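Local structure of putative oxidoreductase (Bacteroides fragilis NCTC 9343, 3FHL) at residues N72-L86 / V94-L108. The protein probably acts as a nucleotide-dependent oxidoreductase of the Gfo/Idh/MocA family, joining an NAD-binding Rossmann domain to a C-terminal alpha/beta domain. Sequence-based numbering, arbitrary orientation.
Sequences NTPDNTHYEYAGMAL and VEKPFTSTTKQGEEL
The side-chain amide of Gln104 lies flat on the ring of Tyr79, the planes 7° apart. Gln104 CG sits over the middle of that face, 3.7 Å from the ring centroid in a CH-pi contact, while NE2 lies over the same face, nearest CD2. Gln104 OE1 accepts from Ser100 OG at 2.7 Å, from above the amide plane, and weakly from Ser100 N and Thr101 N, which helps fix the amide's rotation. Thr101 OG1, at the N-cap of helix 102-115, accepts from Gln104 N, and the weak return bond from Thr101 N completes a capping box. With CG anti to the backbone N (chi1 164°), Tyr79 reaches this helix, and its OH donates to Glu107 OE1 at 2.7 Å, on the syn side but tilted from the carboxylate plane. Leu108 fits as a knob among Tyr79, Ala82, Gly83 and Leu86, its CD2 3.7 Å from Gly83 CA. Helix 78-87 and strand 91-95 belong to a beta-alpha-beta unit of the Rossmann fold; the nearly parallel axes of 78-86 and 102-108 come within 10.5 Å. At the strand's C-terminal end His78 ND1 donates to Pro97 O at 2.8 Å and weakly to Glu95 O, while NE2 donates to Thr73 O. Pro97, after a cis peptide bond, sets its CD 3.5 Å from Asp75 CG. Glu95 OE1 lies against Asn72 CB and shares a water with Thr73 O, while OE2 hydrogen-bonds to His21 NE2.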
loop_
_atom_site.group_PDB
_atom_site.type_symbol
_atom_site.label_atom_id
_atom_site.label_comp_id
_atom_site.label_asym_id
_atom_site.label_seq_id
_atom_site.Cartn_x
_atom_site.Cartn_y
_atom_site.Cartn_z
ATOM N N ASN C 72 -7.490 -33.542 6.863
ATOM C CA ASN C 72 -7.755 -32.267 7.539
ATOM C C ASN C 72 -7.628 -32.401 9.060
ATOM O O ASN C 72 -8.351 -31.761 9.827
ATOM C CB ASN C 72 -9.133 -31.736 7.138
ATOM C CG ASN C 72 -10.262 -32.632 7.600
ATOM O OD1 ASN C 72 -10.132 -33.853 7.625
ATOM N ND2 ASN C 72 -11.365 -32.028 7.996
ATOM N N THR C 73 -6.691 -33.254 9.464
ATOM C CA THR C 73 -6.382 -33.555 10.862
ATOM C C THR C 73 -5.422 -32.486 11.438
ATOM O O THR C 73 -5.023 -31.581 10.693
ATOM C CB THR C 73 -5.753 -34.964 10.945
ATOM O OG1 THR C 73 -4.811 -35.134 9.880
ATOM C CG2 THR C 73 -6.811 -36.032 10.840
ATOM N N PRO C 74 -5.064 -32.559 12.756
ATOM C CA PRO C 74 -4.068 -31.607 13.295
ATOM C C PRO C 74 -2.741 -31.604 12.541
ATOM O O PRO C 74 -2.312 -32.644 12.031
ATOM C CB PRO C 74 -3.854 -32.098 14.731
ATOM C CG PRO C 74 -5.137 -32.747 15.089
ATOM C CD PRO C 74 -5.556 -33.454 13.829
ATOM N N ASP C 75 -2.110 -30.429 12.504
ATOM C CA ASP C 75 -0.990 -30.105 11.609
ATOM C C ASP C 75 0.184 -31.091 11.573
ATOM O O ASP C 75 0.765 -31.317 10.508
ATOM C CB ASP C 75 -0.444 -28.701 11.926
ATOM C CG ASP C 75 -1.526 -27.614 11.932
ATOM O OD1 ASP C 75 -2.718 -27.914 11.672
ATOM O OD2 ASP C 75 -1.171 -26.441 12.192
ATOM N N ASN C 76 0.519 -31.669 12.730
ATOM C CA ASN C 76 1.673 -32.571 12.851
ATOM C C ASN C 76 1.525 -33.917 12.138
ATOM O O ASN C 76 2.522 -34.569 11.805
ATOM C CB ASN C 76 2.034 -32.791 14.325
ATOM C CG ASN C 76 3.010 -31.754 14.849
ATOM O OD1 ASN C 76 2.776 -31.135 15.890
ATOM N ND2 ASN C 76 4.112 -31.557 14.130
ATOM N N THR C 77 0.283 -34.328 11.902
ATOM C CA THR C 77 0.013 -35.605 11.251
ATOM C C THR C 77 0.098 -35.571 9.718
ATOM O O THR C 77 0.211 -36.626 9.100
ATOM C CB THR C 77 -1.374 -36.181 11.653
ATOM O OG1 THR C 77 -2.416 -35.358 11.115
ATOM C CG2 THR C 77 -1.521 -36.272 13.176
ATOM N N HIS C 78 0.069 -34.381 9.115
ATOM C CA HIS C 78 -0.230 -34.245 7.671
ATOM C C HIS C 78 0.696 -34.988 6.714
ATOM O O HIS C 78 0.221 -35.625 5.783
ATOM C CB HIS C 78 -0.384 -32.781 7.255
ATOM C CG HIS C 78 -1.684 -32.166 7.675
ATOM N ND1 HIS C 78 -2.176 -31.007 7.116
ATOM C CD2 HIS C 78 -2.598 -32.555 8.598
ATOM C CE1 HIS C 78 -3.334 -30.706 7.677
ATOM N NE2 HIS C 78 -3.610 -31.627 8.583
ATOM N N TYR C 79 2.001 -34.927 6.955
ATOM C CA TYR C 79 2.954 -35.705 6.167
ATOM C C TYR C 79 2.719 -37.212 6.329
ATOM O O TYR C 79 2.637 -37.932 5.332
ATOM C CB TYR C 79 4.390 -35.343 6.551
ATOM C CG TYR C 79 5.445 -36.322 6.086
ATOM C CD1 TYR C 79 5.794 -36.419 4.741
ATOM C CD2 TYR C 79 6.105 -37.149 7.003
ATOM C CE1 TYR C 79 6.775 -37.311 4.316
ATOM C CE2 TYR C 79 7.085 -38.047 6.589
ATOM C CZ TYR C 79 7.417 -38.117 5.250
ATOM O OH TYR C 79 8.385 -39.000 4.846
ATOM N N GLU C 80 2.605 -37.670 7.578
ATOM C CA GLU C 80 2.442 -39.096 7.879
ATOM C C GLU C 80 1.130 -39.614 7.295
ATOM O O GLU C 80 1.105 -40.651 6.632
ATOM C CB GLU C 80 2.476 -39.347 9.397
ATOM C CG GLU C 80 2.497 -40.835 9.804
ATOM C CD GLU C 80 2.138 -41.089 11.281
ATOM O OE1 GLU C 80 2.280 -40.175 12.130
ATOM O OE2 GLU C 80 1.709 -42.221 11.592
ATOM N N TYR C 81 0.058 -38.859 7.529
ATOM C CA TYR C 81 -1.293 -39.235 7.125
ATOM C C TYR C 81 -1.491 -39.239 5.606
ATOM O O TYR C 81 -2.111 -40.165 5.059
ATOM C CB TYR C 81 -2.326 -38.352 7.832
ATOM C CG TYR C 81 -2.650 -38.789 9.250
ATOM C CD1 TYR C 81 -1.738 -39.553 10.005
ATOM C CD2 TYR C 81 -3.861 -38.433 9.846
ATOM C CE1 TYR C 81 -2.033 -39.955 11.311
ATOM C CE2 TYR C 81 -4.169 -38.826 11.163
ATOM C CZ TYR C 81 -3.247 -39.584 11.884
ATOM O OH TYR C 81 -3.541 -39.983 13.173
ATOM N N ALA C 82 -0.947 -38.229 4.924
ATOM C CA ALA C 82 -1.002 -38.176 3.454
ATOM C C ALA C 82 -0.163 -39.281 2.828
ATOM O O ALA C 82 -0.534 -39.814 1.788
ATOM C CB ALA C 82 -0.558 -36.815 2.919
ATOM N N GLY C 83 0.965 -39.606 3.461
ATOM C CA GLY C 83 1.837 -40.694 3.010
ATOM C C GLY C 83 1.181 -42.062 3.131
ATOM O O GLY C 83 1.272 -42.872 2.212
ATOM N N MET C 84 0.521 -42.302 4.265
ATOM C CA MET C 84 -0.217 -43.541 4.517
ATOM C C MET C 84 -1.327 -43.727 3.498
ATOM O O MET C 84 -1.516 -44.828 2.971
ATOM C CB MET C 84 -0.840 -43.524 5.907
ATOM C CG MET C 84 0.044 -44.034 7.043
ATOM S SD MET C 84 -0.872 -43.920 8.602
ATOM C CE MET C 84 -2.287 -44.985 8.276
ATOM N N ALA C 85 -2.056 -42.643 3.226
ATOM C CA ALA C 85 -3.157 -42.666 2.261
ATOM C C ALA C 85 -2.689 -42.942 0.837
ATOM O O ALA C 85 -3.337 -43.695 0.106
ATOM C CB ALA C 85 -3.967 -41.371 2.335
ATOM N N LEU C 86 -1.559 -42.355 0.456
ATOM C CA LEU C 86 -0.996 -42.566 -0.877
ATOM C C LEU C 86 -0.435 -43.983 -1.037
ATOM O O LEU C 86 -0.611 -44.607 -2.082
ATOM C CB LEU C 86 0.105 -41.543 -1.182
ATOM C CG LEU C 86 -0.315 -40.097 -1.466
ATOM C CD1 LEU C 86 0.920 -39.197 -1.492
ATOM C CD2 LEU C 86 -1.107 -39.980 -2.763
ATOM N N VAL C 94 -4.833 -32.646 0.946
ATOM C CA VAL C 94 -4.266 -32.205 2.222
ATOM C C VAL C 94 -4.597 -30.737 2.481
ATOM O O VAL C 94 -4.485 -29.885 1.595
ATOM C CB VAL C 94 -2.729 -32.370 2.316
ATOM C CG1 VAL C 94 -2.280 -32.410 3.790
ATOM C CG2 VAL C 94 -2.256 -33.620 1.595
ATOM N N GLU C 95 -5.013 -30.462 3.707
ATOM C CA GLU C 95 -5.141 -29.093 4.175
ATOM C C GLU C 95 -3.791 -28.513 4.526
ATOM O O GLU C 95 -2.865 -29.247 4.899
ATOM C CB GLU C 95 -6.029 -29.046 5.398
ATOM C CG GLU C 95 -7.473 -28.906 5.038
ATOM C CD GLU C 95 -8.284 -28.288 6.142
ATOM O OE1 GLU C 95 -7.979 -28.542 7.330
ATOM O OE2 GLU C 95 -9.249 -27.557 5.820
ATOM N N LYS C 96 -3.684 -27.192 4.403
ATOM C CA LYS C 96 -2.546 -26.447 4.940
ATOM C C LYS C 96 -2.529 -26.566 6.463
ATOM O O LYS C 96 -3.581 -26.452 7.100
ATOM C CB LYS C 96 -2.626 -24.978 4.540
ATOM C CG LYS C 96 -2.360 -24.726 3.062
ATOM C CD LYS C 96 -3.055 -23.452 2.599
ATOM C CE LYS C 96 -2.573 -22.231 3.375
ATOM N NZ LYS C 96 -3.339 -21.004 2.979
ATOM N N PRO C 97 -1.341 -26.796 7.052
ATOM C CA PRO C 97 -0.033 -26.933 6.399
ATOM C C PRO C 97 0.159 -28.307 5.753
ATOM O O PRO C 97 -0.074 -29.336 6.397
ATOM C CB PRO C 97 0.970 -26.729 7.548
ATOM C CG PRO C 97 0.138 -26.440 8.782
ATOM C CD PRO C 97 -1.230 -26.946 8.509
ATOM N N PHE C 98 0.545 -28.292 4.477
ATOM C CA PHE C 98 0.791 -29.496 3.678
ATOM C C PHE C 98 1.730 -30.448 4.417
ATOM O O PHE C 98 1.338 -31.567 4.753
ATOM C CB PHE C 98 1.337 -29.075 2.299
ATOM C CG PHE C 98 1.749 -30.215 1.386
ATOM C CD1 PHE C 98 1.039 -31.414 1.331
ATOM C CD2 PHE C 98 2.836 -30.053 0.533
ATOM C CE1 PHE C 98 1.438 -32.436 0.479
ATOM C CE2 PHE C 98 3.229 -31.062 -0.329
ATOM C CZ PHE C 98 2.537 -32.255 -0.356
ATOM N N THR C 99 2.956 -30.001 4.677
ATOM C CA THR C 99 3.914 -30.777 5.462
ATOM C C THR C 99 4.674 -29.850 6.397
ATOM O O THR C 99 4.623 -28.624 6.244
ATOM C CB THR C 99 4.950 -31.487 4.580
ATOM O OG1 THR C 99 5.493 -30.553 3.639
ATOM C CG2 THR C 99 4.335 -32.658 3.832
ATOM N N SER C 100 5.391 -30.435 7.355
ATOM C CA SER C 100 6.213 -29.649 8.267
ATOM C C SER C 100 7.470 -29.117 7.576
ATOM O O SER C 100 7.954 -28.044 7.927
ATOM C CB SER C 100 6.560 -30.445 9.530
ATOM O OG SER C 100 7.430 -31.521 9.243
ATOM N N THR C 101 7.983 -29.858 6.591
ATOM C CA THR C 101 9.151 -29.417 5.807
ATOM C C THR C 101 8.927 -29.541 4.300
ATOM O O THR C 101 8.088 -30.319 3.851
ATOM C CB THR C 101 10.471 -30.191 6.169
ATOM O OG1 THR C 101 10.506 -31.454 5.492
ATOM C CG2 THR C 101 10.628 -30.400 7.682
ATOM N N THR C 102 9.705 -28.772 3.534
ATOM C CA THR C 102 9.680 -28.780 2.067
ATOM C C THR C 102 10.120 -30.126 1.477
ATOM O O THR C 102 9.538 -30.598 0.494
ATOM C CB THR C 102 10.550 -27.630 1.496
ATOM O OG1 THR C 102 10.019 -26.376 1.942
ATOM C CG2 THR C 102 10.577 -27.636 -0.039
ATOM N N LYS C 103 11.131 -30.735 2.098
ATOM C CA LYS C 103 11.654 -32.042 1.697
ATOM C C LYS C 103 10.589 -33.148 1.791
ATOM O O LYS C 103 10.503 -34.003 0.912
ATOM C CB LYS C 103 12.867 -32.393 2.563
ATOM C CG LYS C 103 13.739 -33.515 2.028
ATOM C CD LYS C 103 14.950 -33.723 2.932
ATOM C CE LYS C 103 15.896 -34.783 2.381
ATOM N NZ LYS C 103 17.140 -34.895 3.205
ATOM N N GLN C 104 9.790 -33.106 2.860
ATOM C CA GLN C 104 8.658 -34.009 3.067
ATOM C C GLN C 104 7.583 -33.821 1.993
ATOM O O GLN C 104 6.994 -34.792 1.507
ATOM C CB GLN C 104 8.038 -33.739 4.427
ATOM C CG GLN C 104 8.778 -34.326 5.625
ATOM C CD GLN C 104 8.075 -33.987 6.928
ATOM O OE1 GLN C 104 7.249 -33.070 6.981
ATOM N NE2 GLN C 104 8.390 -34.722 7.981
ATOM N N GLY C 105 7.332 -32.562 1.643
ATOM C CA GLY C 105 6.397 -32.209 0.590
ATOM C C GLY C 105 6.843 -32.693 -0.773
ATOM O O GLY C 105 6.049 -33.279 -1.517
ATOM N N GLU C 106 8.114 -32.476 -1.095
ATOM C CA GLU C 106 8.678 -32.984 -2.356
ATOM C C GLU C 106 8.617 -34.517 -2.430
ATOM O O GLU C 106 8.366 -35.076 -3.501
ATOM C CB GLU C 106 10.109 -32.480 -2.572
ATOM C CG GLU C 106 10.182 -30.975 -2.843
ATOM C CD GLU C 106 11.599 -30.430 -2.968
ATOM O OE1 GLU C 106 12.523 -30.973 -2.317
ATOM O OE2 GLU C 106 11.781 -29.441 -3.713
ATOM N N GLU C 107 8.812 -35.175 -1.285
ATOM C CA GLU C 107 8.707 -36.635 -1.184
ATOM C C GLU C 107 7.293 -37.152 -1.496
ATOM O O GLU C 107 7.130 -38.124 -2.244
ATOM C CB GLU C 107 9.140 -37.106 0.205
ATOM C CG GLU C 107 9.243 -38.623 0.345
ATOM C CD GLU C 107 9.328 -39.079 1.788
ATOM O OE1 GLU C 107 9.717 -38.264 2.654
ATOM O OE2 GLU C 107 9.007 -40.257 2.060
ATOM N N LEU C 108 6.285 -36.503 -0.916
ATOM C CA LEU C 108 4.885 -36.864 -1.145
ATOM C C LEU C 108 4.462 -36.688 -2.596
ATOM O O LEU C 108 3.761 -37.546 -3.148
ATOM C CB LEU C 108 3.964 -36.057 -0.232
ATOM C CG LEU C 108 3.996 -36.422 1.250
ATOM C CD1 LEU C 108 2.927 -35.637 1.991
ATOM C CD2 LEU C 108 3.802 -37.920 1.446
HETATM O O HOH W 1 -8.006 -28.915 10.626
HETATM O O HOH W 2 -6.012 -29.247 8.911
HETATM O O HOH W 3 1.831 -30.422 8.262
HETATM O O HOH W 4 3.482 -32.858 8.609
#